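Local coordinates for protein AgaA (Rhizobium radiobacter, PDB 6HLX) that captures agropinic acid as the periplasmic substrate-binding protein of an ABC transporter that imports this opine, at residues A[268-273]-A[448-453]; A[340-345]-A[374-379]; A[241-246]-A[259-264]. One frame throughout, in Å; residues are numbered along the deposited sequence.

Interaction 1: residues A[268-273]-A[448-453]; sequences SAIINT and YFMWRE. With G9Z (agropinic acid), chain E.
Arg452 NH2 serves two acceptors, agropinic acid O at 2.7 Å along a nearly straight N-H...O line (167°) and Gln454 OE1. Arg452 NH1 donates a less straight bond of 2.9 Å to OXT, the second oxygen of the same carboxylate. Agropinic acid O lies at the guanidinium edge, in its plane, so the paired bonds fix the turn of the carboxylate, whose charge the arginine probably balances. Phe449 and Met450, earlier on the strand, face helix 267-274 instead: the segment axes of helix and strand approach to 8.4 Å at 40°, as a helix laid on the mixed sheet of this α/β lobe. A classic beta bulge, with both residues facing Met241 of strand 240-245, sends both of their CB atoms toward the helix. In the conformer described, one of two, Met450 bends at chi3 (-76°) and its sulfur touches two isoleucines, with SD 3.5 Å from Ile270 CG2 and 3.6 Å from Ile271 CG1. The CD1 end of Ile270 meets Phe449 CD2 at 3.7 Å, the two side chains crossing at about a right angle. Within the helix, Ala269 O accepts from Thr273 N and, at 2.7 Å, from Thr273 OG1, which arrive from opposite faces of the carbonyl plane. Ile270 also touches Thr338 and Ala341 of helix 333-347.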
loop_
_atom_site.group_PDB
_atom_site.type_symbol
_atom_site.label_atom_id
_atom_site.label_comp_id
_atom_site.label_asym_id
_atom_site.label_seq_id
_atom_site.Cartn_x
_atom_site.Cartn_y
_atom_site.Cartn_z
ATOM N N SER A 268 18.685 -1.255 15.380
ATOM C CA SER A 268 19.900 -1.188 14.560
ATOM C C SER A 268 20.230 -2.545 13.960
ATOM O O SER A 268 20.838 -2.584 12.905
ATOM C CB SER A 268 21.085 -0.672 15.372
ATOM O OG SER A 268 20.818 0.645 15.819
ATOM N N ALA A 269 19.842 -3.665 14.624
ATOM C CA ALA A 269 20.093 -5.009 14.080
ATOM C C ALA A 269 19.324 -5.163 12.774
ATOM O O ALA A 269 19.872 -5.684 11.810
ATOM C CB ALA A 269 19.677 -6.090 15.072
ATOM N N ILE A 270 18.082 -4.651 12.714
ATOM C CA ILE A 270 17.299 -4.713 11.470
ATOM C C ILE A 270 17.918 -3.803 10.395
ATOM O O ILE A 270 18.167 -4.260 9.281
ATOM C CB ILE A 270 15.795 -4.408 11.704
ATOM C CG1 ILE A 270 15.152 -5.503 12.600
ATOM C CG2 ILE A 270 15.060 -4.293 10.341
ATOM C CD1 ILE A 270 13.780 -5.156 13.106
ATOM N N ILE A 271 18.173 -2.527 10.734
ATOM C CA ILE A 271 18.740 -1.546 9.791
ATOM C C ILE A 271 20.066 -2.042 9.195
ATOM O O ILE A 271 20.237 -1.998 7.974
ATOM C CB ILE A 271 18.870 -0.142 10.456
ATOM C CG1 ILE A 271 17.473 0.428 10.815
ATOM C CG2 ILE A 271 19.677 0.840 9.575
ATOM C CD1 ILE A 271 17.481 1.569 11.837
ATOM N N ASN A 272 20.992 -2.510 10.055
ATOM C CA ASN A 272 22.324 -2.937 9.627
ATOM C C ASN A 272 22.366 -4.273 8.901
ATOM O O ASN A 272 23.199 -4.427 8.011
ATOM C CB ASN A 272 23.325 -2.932 10.812
ATOM C CG ASN A 272 23.542 -1.539 11.366
ATOM O OD1 ASN A 272 23.401 -0.540 10.655
ATOM N ND2 ASN A 272 23.878 -1.428 12.649
ATOM N N THR A 273 21.517 -5.246 9.284
ATOM C CA THR A 273 21.574 -6.576 8.658
ATOM C C THR A 273 20.584 -6.777 7.509
ATOM O O THR A 273 20.781 -7.700 6.734
ATOM C CB THR A 273 21.432 -7.718 9.688
ATOM O OG1 THR A 273 20.083 -7.783 10.149
ATOM C CG2 THR A 273 22.423 -7.612 10.867
ATOM N N TYR A 448 6.283 -1.013 15.501
ATOM C CA TYR A 448 7.051 -0.434 14.393
ATOM C C TYR A 448 8.525 -0.378 14.759
ATOM O O TYR A 448 8.863 -0.044 15.900
ATOM C CB TYR A 448 6.552 0.992 14.094
ATOM C CG TYR A 448 5.059 1.088 13.884
ATOM C CD1 TYR A 448 4.200 1.340 14.952
ATOM C CD2 TYR A 448 4.507 0.996 12.605
ATOM C CE1 TYR A 448 2.820 1.430 14.765
ATOM C CE2 TYR A 448 3.130 1.105 12.405
ATOM C CZ TYR A 448 2.296 1.348 13.488
ATOM O OH TYR A 448 0.943 1.474 13.309
ATOM N N PHE A 449 9.398 -0.651 13.771
ATOM C CA PHE A 449 10.830 -0.686 14.045
ATOM C C PHE A 449 11.655 0.344 13.335
ATOM O O PHE A 449 12.621 0.823 13.930
ATOM C CB PHE A 449 11.396 -2.081 13.719
ATOM C CG PHE A 449 10.843 -3.171 14.615
ATOM C CD1 PHE A 449 10.800 -3.004 15.996
ATOM C CD2 PHE A 449 10.347 -4.353 14.070
ATOM C CE1 PHE A 449 10.285 -4.019 16.827
ATOM C CE2 PHE A 449 9.837 -5.363 14.899
ATOM C CZ PHE A 449 9.803 -5.182 16.264
ATOM N N MET A 450 11.330 0.665 12.064
ATOM C CA MET A 450 12.170 1.596 11.317
ATOM C C MET A 450 11.479 2.190 10.108
ATOM O O MET A 450 10.533 1.584 9.586
ATOM C CB MET A 450 13.444 0.863 10.829
ATOM C CG MET A 450 13.144 -0.286 9.876
ATOM S SD MET A 450 14.590 -1.005 9.111
ATOM C CE MET A 450 14.969 0.264 7.864
ATOM N N TRP A 451 11.982 3.343 9.647
ATOM C CA TRP A 451 11.545 3.980 8.398
ATOM C C TRP A 451 12.573 3.465 7.388
ATOM O O TRP A 451 13.789 3.456 7.685
ATOM C CB TRP A 451 11.703 5.504 8.449
ATOM C CG TRP A 451 10.757 6.181 9.377
ATOM C CD1 TRP A 451 11.065 6.787 10.559
ATOM C CD2 TRP A 451 9.336 6.318 9.207
ATOM N NE1 TRP A 451 9.927 7.322 11.125
ATOM C CE2 TRP A 451 8.856 7.066 10.307
ATOM C CE3 TRP A 451 8.433 5.942 8.194
ATOM C CZ2 TRP A 451 7.504 7.386 10.460
ATOM C CZ3 TRP A 451 7.091 6.292 8.327
ATOM C CH2 TRP A 451 6.639 6.998 9.455
ATOM N N ARG A 452 12.126 3.042 6.214
ATOM C CA ARG A 452 13.088 2.541 5.219
ATOM C C ARG A 452 13.119 3.420 3.968
ATOM O O ARG A 452 12.146 4.124 3.677
ATOM C CB ARG A 452 12.763 1.084 4.816
ATOM C CG ARG A 452 11.480 0.943 3.991
ATOM C CD ARG A 452 11.200 -0.501 3.587
ATOM N NE ARG A 452 10.458 -0.570 2.326
ATOM C CZ ARG A 452 9.434 -1.388 2.096
ATOM N NH1 ARG A 452 8.999 -2.206 3.050
ATOM N NH2 ARG A 452 8.854 -1.415 0.905
ATOM N N GLU A 453 14.194 3.302 3.181
ATOM C CA GLU A 453 14.245 3.960 1.868
ATOM C C GLU A 453 13.479 3.062 0.880
ATOM O O GLU A 453 13.517 1.826 0.991
ATOM C CB GLU A 453 15.690 4.084 1.375
ATOM C CG GLU A 453 16.509 5.061 2.202
ATOM C CD GLU A 453 17.833 5.431 1.569
ATOM O OE1 GLU A 453 18.602 6.179 2.211
ATOM O OE2 GLU A 453 18.107 4.972 0.435
HETATM O OAM G9Z E . 4.088 -5.572 -2.265
HETATM C CAB G9Z E . 5.024 -5.693 -1.463
HETATM C CAC G9Z E . 6.151 -6.501 -1.722
HETATM C CB G9Z E . 7.082 -6.353 -0.479
HETATM C CA G9Z E . 6.273 -5.554 0.528
HETATM C C G9Z E . 7.020 -4.436 1.020
HETATM O O G9Z E . 7.020 -3.365 0.354
HETATM N N G9Z E . 5.025 -5.184 -0.217
HETATM C CAG G9Z E . 3.957 -4.257 0.322
HETATM C CAH G9Z E . 3.034 -5.011 1.281
HETATM O OAP G9Z E . 3.835 -5.420 2.389
HETATM C CAI G9Z E . 1.865 -4.152 1.775
HETATM O OAQ G9Z E . 1.324 -3.405 0.656
HETATM C CAJ G9Z E . 0.704 -5.032 2.348
HETATM O OAR G9Z E . -0.369 -4.181 2.792
HETATM C CAK G9Z E . 1.086 -6.038 3.461
HETATM O OAT G9Z E . -0.006 -6.954 3.676
HETATM C CAL G9Z E . 1.515 -5.348 4.765
HETATM O OAS G9Z E . 1.985 -6.332 5.711
HETATM O OXT G9Z E . 7.676 -4.589 2.086
#

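Interaction 2: residues A[340-345]-A[374-379]; sequences IAIQSE and FTVMGS. With G9Z (agropinic acid), chain E.
Ile342 turns CG1 anti to its own carbonyl carbon (chi1 -68°) and keeps the chain extended to CD1 (chi2 167°), so that its two branches reach different residues of strand 374-379. CD1 comes to 4.3 Å from Val376 CG2, while CG2 approaches Phe374 CE2 at 4.5 Å. Phe374 swings its ring up to the helix with CG between the backbone N and carbonyl carbon (chi1 69°). Contacts of this length mean light, wholly apolar packing. Further along, the same strand forms a wall of the opine pocket: Gly378 O accepts a hydrogen bond of 2.7 Å from OAP of agropinic acid. The absence of a side chain there lets the ligand carboxylate pack close to the backbone, its OXT 3.4 Å from Gly378 CA. Thr375 OG1 is hydrogen-bonded to NH1 of Arg363, whose NH2 binds the ligand, making Thr375 a second-shell residue. Strand 374-379 runs between antiparallel 240-245 and parallel 322-327. Helix 333-347 is the crossover between parallel strands 322-327 and 351-356, a beta-alpha-beta unit, and Ile342 also touches Leu326 of the first of these strands and Phe449 of strand 446-451.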
loop_
_atom_site.group_PDB
_atom_site.type_symbol
_atom_site.label_atom_id
_atom_site.label_comp_id
_atom_site.label_asym_id
_atom_site.label_seq_id
_atom_site.Cartn_x
_atom_site.Cartn_y
_atom_site.Cartn_z
ATOM N N ILE A 340 14.806 -12.829 10.059
ATOM C CA ILE A 340 15.948 -13.489 10.711
ATOM C C ILE A 340 16.392 -12.688 11.948
ATOM O O ILE A 340 16.590 -13.271 13.020
ATOM C CB ILE A 340 17.108 -13.717 9.706
ATOM C CG1 ILE A 340 16.727 -14.822 8.688
ATOM C CG2 ILE A 340 18.439 -14.035 10.430
ATOM C CD1 ILE A 340 17.647 -14.903 7.433
ATOM N N ALA A 341 16.485 -11.355 11.809
ATOM C CA ALA A 341 16.869 -10.486 12.933
ATOM C C ALA A 341 15.842 -10.581 14.068
ATOM O O ALA A 341 16.236 -10.735 15.229
ATOM C CB ALA A 341 17.015 -9.046 12.460
ATOM N N ILE A 342 14.531 -10.563 13.732
ATOM C CA ILE A 342 13.469 -10.680 14.745
ATOM C C ILE A 342 13.579 -12.018 15.492
ATOM O O ILE A 342 13.490 -12.049 16.720
ATOM C CB ILE A 342 12.064 -10.435 14.120
ATOM C CG1 ILE A 342 11.942 -8.947 13.702
ATOM C CG2 ILE A 342 10.914 -10.844 15.099
ATOM C CD1 ILE A 342 10.763 -8.615 12.805
ATOM N N GLN A 343 13.826 -13.109 14.742
ATOM C CA GLN A 343 13.974 -14.451 15.298
ATOM C C GLN A 343 15.112 -14.488 16.317
ATOM O O GLN A 343 14.922 -15.017 17.410
ATOM C CB GLN A 343 14.242 -15.451 14.162
ATOM C CG GLN A 343 14.468 -16.885 14.637
ATOM C CD GLN A 343 14.887 -17.757 13.492
ATOM O OE1 GLN A 343 15.839 -17.450 12.758
ATOM N NE2 GLN A 343 14.188 -18.862 13.319
ATOM N N SER A 344 16.291 -13.942 15.962
ATOM C CA SER A 344 17.437 -13.964 16.878
ATOM C C SER A 344 17.234 -13.039 18.078
ATOM O O SER A 344 17.582 -13.416 19.197
ATOM C CB SER A 344 18.747 -13.688 16.149
ATOM O OG SER A 344 18.676 -12.485 15.410
ATOM N N GLU A 345 16.602 -11.868 17.859
ATOM C CA GLU A 345 16.312 -10.932 18.957
ATOM C C GLU A 345 15.336 -11.519 19.974
ATOM O O GLU A 345 15.551 -11.375 21.176
ATOM C CB GLU A 345 15.765 -9.594 18.427
ATOM C CG GLU A 345 16.780 -8.746 17.673
ATOM C CD GLU A 345 17.933 -8.285 18.535
ATOM O OE1 GLU A 345 19.019 -8.904 18.459
ATOM O OE2 GLU A 345 17.735 -7.332 19.320
ATOM N N PHE A 374 2.031 -14.105 13.488
ATOM C CA PHE A 374 2.446 -12.714 13.253
ATOM C C PHE A 374 3.205 -12.618 11.965
ATOM O O PHE A 374 3.641 -13.641 11.436
ATOM C CB PHE A 374 3.167 -12.038 14.439
ATOM C CG PHE A 374 4.555 -12.456 14.873
ATOM C CD1 PHE A 374 4.943 -13.801 14.840
ATOM C CD2 PHE A 374 5.415 -11.536 15.478
ATOM C CE1 PHE A 374 6.183 -14.200 15.356
ATOM C CE2 PHE A 374 6.656 -11.937 15.993
ATOM C CZ PHE A 374 7.028 -13.268 15.927
ATOM N N THR A 375 3.258 -11.412 11.379
ATOM C CA THR A 375 3.900 -11.241 10.063
ATOM C C THR A 375 4.714 -9.980 10.007
ATOM O O THR A 375 4.364 -8.996 10.667
ATOM C CB THR A 375 2.864 -11.306 8.907
ATOM O OG1 THR A 375 3.534 -11.276 7.631
ATOM C CG2 THR A 375 1.832 -10.140 8.929
ATOM N N VAL A 376 5.841 -10.045 9.280
ATOM C CA VAL A 376 6.664 -8.862 9.015
ATOM C C VAL A 376 5.781 -7.905 8.179
ATOM O O VAL A 376 5.181 -8.298 7.167
ATOM C CB VAL A 376 7.972 -9.228 8.277
ATOM C CG1 VAL A 376 8.696 -7.982 7.764
ATOM C CG2 VAL A 376 8.885 -10.045 9.200
ATOM N N MET A 377 5.729 -6.642 8.606
ATOM C CA MET A 377 4.922 -5.617 7.949
ATOM C C MET A 377 5.888 -4.636 7.296
ATOM O O MET A 377 6.691 -4.030 7.992
ATOM C CB MET A 377 4.071 -4.882 9.040
ATOM C CG MET A 377 3.363 -3.609 8.542
ATOM S SD MET A 377 2.325 -2.842 9.816
ATOM C CE MET A 377 3.599 -2.288 11.055
ATOM N N GLY A 378 5.806 -4.511 5.977
ATOM C CA GLY A 378 6.550 -3.543 5.172
ATOM C C GLY A 378 5.471 -2.729 4.499
ATOM O O GLY A 378 4.820 -3.226 3.581
ATOM N N SER A 379 5.142 -1.539 5.032
ATOM C CA SER A 379 3.950 -0.857 4.523
ATOM C C SER A 379 3.952 0.630 4.768
ATOM O O SER A 379 4.996 1.199 5.087
ATOM C CB SER A 379 2.680 -1.502 5.089
ATOM O OG SER A 379 1.566 -1.230 4.242
HETATM O OAM G9Z E . 4.088 -5.572 -2.265
HETATM C CAB G9Z E . 5.024 -5.693 -1.463
HETATM C CAC G9Z E . 6.151 -6.501 -1.722
HETATM C CB G9Z E . 7.082 -6.353 -0.479
HETATM C CA G9Z E . 6.273 -5.554 0.528
HETATM C C G9Z E . 7.020 -4.436 1.020
HETATM O O G9Z E . 7.020 -3.365 0.354
HETATM N N G9Z E . 5.025 -5.184 -0.217
HETATM C CAG G9Z E . 3.957 -4.257 0.322
HETATM C CAH G9Z E . 3.034 -5.011 1.281
HETATM O OAP G9Z E . 3.835 -5.420 2.389
HETATM C CAI G9Z E . 1.865 -4.152 1.775
HETATM O OAQ G9Z E . 1.324 -3.405 0.656
HETATM C CAJ G9Z E . 0.704 -5.032 2.348
HETATM O OAR G9Z E . -0.369 -4.181 2.792
HETATM C CAK G9Z E . 1.086 -6.038 3.461
HETATM O OAT G9Z E . -0.006 -6.954 3.676
HETATM C CAL G9Z E . 1.515 -5.348 4.765
HETATM O OAS G9Z E . 1.985 -6.332 5.711
HETATM O OXT G9Z E . 7.676 -4.589 2.086
#

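Interaction 3: residues A[241-246]-A[259-264]; sequences MGLQFN and QAIAYA. With G9Z (agropinic acid), chain E.
The ring of Phe245 receives Ile261 at its edge: CD1 lies near the ring plane, 3.7 Å from CE2, the two side chains coming from opposite directions. Phe252 meets the same ring edge-to-face. This is strand-to-helix packing in an α/β lobe of the periplasmic binding protein fold, where helix 255-264 follows strand 240-245 in the chain and folds back against the sheet. Ile261 supplies the whole helical side of the contact. With CG2 anti to its backbone N and CG1 beside it (chi1 -69°), its branches part: CD1 goes to Phe245, and CG2 stands 3.7 Å from Leu243 CD1, where the two side chains cross at about a right angle. Leu243 also rests on Phe449 and Phe374 of the strands flanking its own. Gln244, between the two packed residues, extends from the other face of the strand into the opine pocket. Its NE2 donates to the backbone oxygens of Thr402 and Asn404, which sets the turn of the amide and leaves OE1 for the ligand. Gln244 OE1 accepts a hydrogen bond from OAS of agropinic acid at 2.6 Å, with CAL of the ligand 3.5 Å from the same oxygen.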
loop_
_atom_site.group_PDB
_atom_site.type_symbol
_atom_site.label_atom_id
_atom_site.label_comp_id
_atom_site.label_asym_id
_atom_site.label_seq_id
_atom_site.Cartn_x
_atom_site.Cartn_y
_atom_site.Cartn_z
ATOM N N MET A 241 8.916 -0.538 8.548
ATOM C CA MET A 241 9.002 -1.977 8.838
ATOM C C MET A 241 8.486 -2.179 10.252
ATOM O O MET A 241 8.837 -1.420 11.155
ATOM C CB MET A 241 10.447 -2.523 8.756
ATOM C CG MET A 241 11.060 -2.438 7.357
ATOM S SD MET A 241 10.141 -3.330 6.096
ATOM C CE MET A 241 10.361 -4.997 6.646
ATOM N N GLY A 242 7.718 -3.237 10.461
ATOM C CA GLY A 242 7.180 -3.534 11.787
ATOM C C GLY A 242 6.538 -4.900 11.823
ATOM O O GLY A 242 6.939 -5.791 11.068
ATOM N N LEU A 243 5.554 -5.084 12.718
ATOM C CA LEU A 243 4.867 -6.367 12.830
ATOM C C LEU A 243 3.372 -6.169 12.967
ATOM O O LEU A 243 2.933 -5.264 13.684
ATOM C CB LEU A 243 5.362 -7.120 14.092
ATOM C CG LEU A 243 6.804 -7.658 14.074
ATOM C CD1 LEU A 243 7.247 -8.031 15.480
ATOM C CD2 LEU A 243 6.921 -8.909 13.155
ATOM N N GLN A 244 2.618 -7.076 12.350
ATOM C CA GLN A 244 1.168 -7.230 12.491
ATOM C C GLN A 244 1.002 -8.537 13.247
ATOM O O GLN A 244 1.703 -9.514 12.947
ATOM C CB GLN A 244 0.474 -7.339 11.120
ATOM C CG GLN A 244 0.434 -6.013 10.394
ATOM C CD GLN A 244 0.236 -6.192 8.923
ATOM O OE1 GLN A 244 1.186 -6.035 8.156
ATOM N NE2 GLN A 244 -0.981 -6.557 8.493
ATOM N N PHE A 245 0.097 -8.555 14.221
ATOM C CA PHE A 245 -0.144 -9.729 15.072
ATOM C C PHE A 245 -1.549 -10.281 14.882
ATOM O O PHE A 245 -2.523 -9.508 14.918
ATOM C CB PHE A 245 -0.002 -9.329 16.563
ATOM C CG PHE A 245 1.344 -8.755 16.949
ATOM C CD1 PHE A 245 1.588 -7.393 16.865
ATOM C CD2 PHE A 245 2.365 -9.579 17.403
ATOM C CE1 PHE A 245 2.829 -6.862 17.239
ATOM C CE2 PHE A 245 3.607 -9.047 17.761
ATOM C CZ PHE A 245 3.842 -7.696 17.638
ATOM N N ASN A 246 -1.680 -11.612 14.789
ATOM C CA ASN A 246 -3.010 -12.202 14.776
ATOM C C ASN A 246 -3.404 -12.318 16.252
ATOM O O ASN A 246 -2.836 -13.145 16.995
ATOM C CB ASN A 246 -3.007 -13.574 14.117
ATOM C CG ASN A 246 -4.373 -14.167 13.991
ATOM O OD1 ASN A 246 -5.271 -13.884 14.788
ATOM N ND2 ASN A 246 -4.569 -15.001 12.968
ATOM N N GLN A 259 4.099 -5.286 23.585
ATOM C CA GLN A 259 5.078 -4.314 24.100
ATOM C C GLN A 259 6.412 -4.993 24.387
ATOM O O GLN A 259 7.447 -4.407 24.068
ATOM C CB GLN A 259 4.576 -3.591 25.368
ATOM C CG GLN A 259 3.433 -2.606 25.111
ATOM C CD GLN A 259 3.492 -1.386 26.019
ATOM O OE1 GLN A 259 4.395 -1.220 26.828
ATOM N NE2 GLN A 259 2.555 -0.479 25.878
ATOM N N ALA A 260 6.413 -6.233 24.972
ATOM C CA ALA A 260 7.677 -6.960 25.223
ATOM C C ALA A 260 8.485 -7.085 23.923
ATOM O O ALA A 260 9.680 -6.821 23.924
ATOM C CB ALA A 260 7.412 -8.346 25.807
ATOM N N ILE A 261 7.817 -7.433 22.813
ATOM C CA ILE A 261 8.448 -7.539 21.490
ATOM C C ILE A 261 9.018 -6.181 21.033
ATOM O O ILE A 261 10.148 -6.139 20.551
ATOM C CB ILE A 261 7.478 -8.176 20.489
ATOM C CG1 ILE A 261 7.291 -9.667 20.868
ATOM C CG2 ILE A 261 8.010 -8.032 19.059
ATOM C CD1 ILE A 261 6.158 -10.358 20.169
ATOM N N ALA A 262 8.265 -5.081 21.253
ATOM C CA ALA A 262 8.729 -3.719 20.930
ATOM C C ALA A 262 10.000 -3.359 21.745
ATOM O O ALA A 262 10.880 -2.679 21.222
ATOM C CB ALA A 262 7.629 -2.713 21.212
ATOM N N TYR A 263 10.110 -3.842 23.006
ATOM C CA TYR A 263 11.294 -3.566 23.847
ATOM C C TYR A 263 12.472 -4.499 23.534
ATOM O O TYR A 263 13.629 -4.155 23.827
ATOM C CB TYR A 263 10.934 -3.696 25.358
ATOM C CG TYR A 263 10.224 -2.487 25.935
ATOM C CD1 TYR A 263 10.913 -1.301 26.186
ATOM C CD2 TYR A 263 8.874 -2.541 26.269
ATOM C CE1 TYR A 263 10.269 -0.194 26.742
ATOM C CE2 TYR A 263 8.219 -1.438 26.831
ATOM C CZ TYR A 263 8.922 -0.265 27.056
ATOM O OH TYR A 263 8.292 0.832 27.583
ATOM N N ALA A 264 12.187 -5.713 23.026
ATOM C CA ALA A 264 13.212 -6.736 22.797
ATOM C C ALA A 264 13.956 -6.636 21.481
ATOM O O ALA A 264 15.054 -7.185 21.362
ATOM C CB ALA A 264 12.601 -8.127 22.912
HETATM O OAM G9Z E . 4.088 -5.572 -2.265
HETATM C CAB G9Z E . 5.024 -5.693 -1.463
HETATM C CAC G9Z E . 6.151 -6.501 -1.722
HETATM C CB G9Z E . 7.082 -6.353 -0.479
HETATM C CA G9Z E . 6.273 -5.554 0.528
HETATM C C G9Z E . 7.020 -4.436 1.020
HETATM O O G9Z E . 7.020 -3.365 0.354
HETATM N N G9Z E . 5.025 -5.184 -0.217
HETATM C CAG G9Z E . 3.957 -4.257 0.322
HETATM C CAH G9Z E . 3.034 -5.011 1.281
HETATM O OAP G9Z E . 3.835 -5.420 2.389
HETATM C CAI G9Z E . 1.865 -4.152 1.775
HETATM O OAQ G9Z E . 1.324 -3.405 0.656
HETATM C CAJ G9Z E . 0.704 -5.032 2.348
HETATM O OAR G9Z E . -0.369 -4.181 2.792
HETATM C CAK G9Z E . 1.086 -6.038 3.461
HETATM O OAT G9Z E . -0.006 -6.954 3.676
HETATM C CAL G9Z E . 1.515 -5.348 4.765
HETATM O OAS G9Z E . 1.985 -6.332 5.711
HETATM O OXT G9Z E . 7.676 -4.589 2.086
#

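The three contacts share one six-stranded mixed sheet, in which strands 446-451, 240-245 and 374-379 are consecutive neighbours. Their centres lie close together: about 8 Å between interactions 2 and 3, 10 Å between 1 and 2, and 13 Å between 1 and 3. Along the chain interaction 3 closes first; interaction 1 then opens, and interaction 2 is nested inside its loop. Helices 255-264 and 267-274 follow each other in the chain, and Ile342 and Ala341 of helix 333-347 touch Phe449 and Ile270 of interaction 1. Gln244 and Gly378 on the strands and Arg452 just beyond strand 446-451 bond agropinic acid, so the sheet and the loop leaving it form part of the opine pocket.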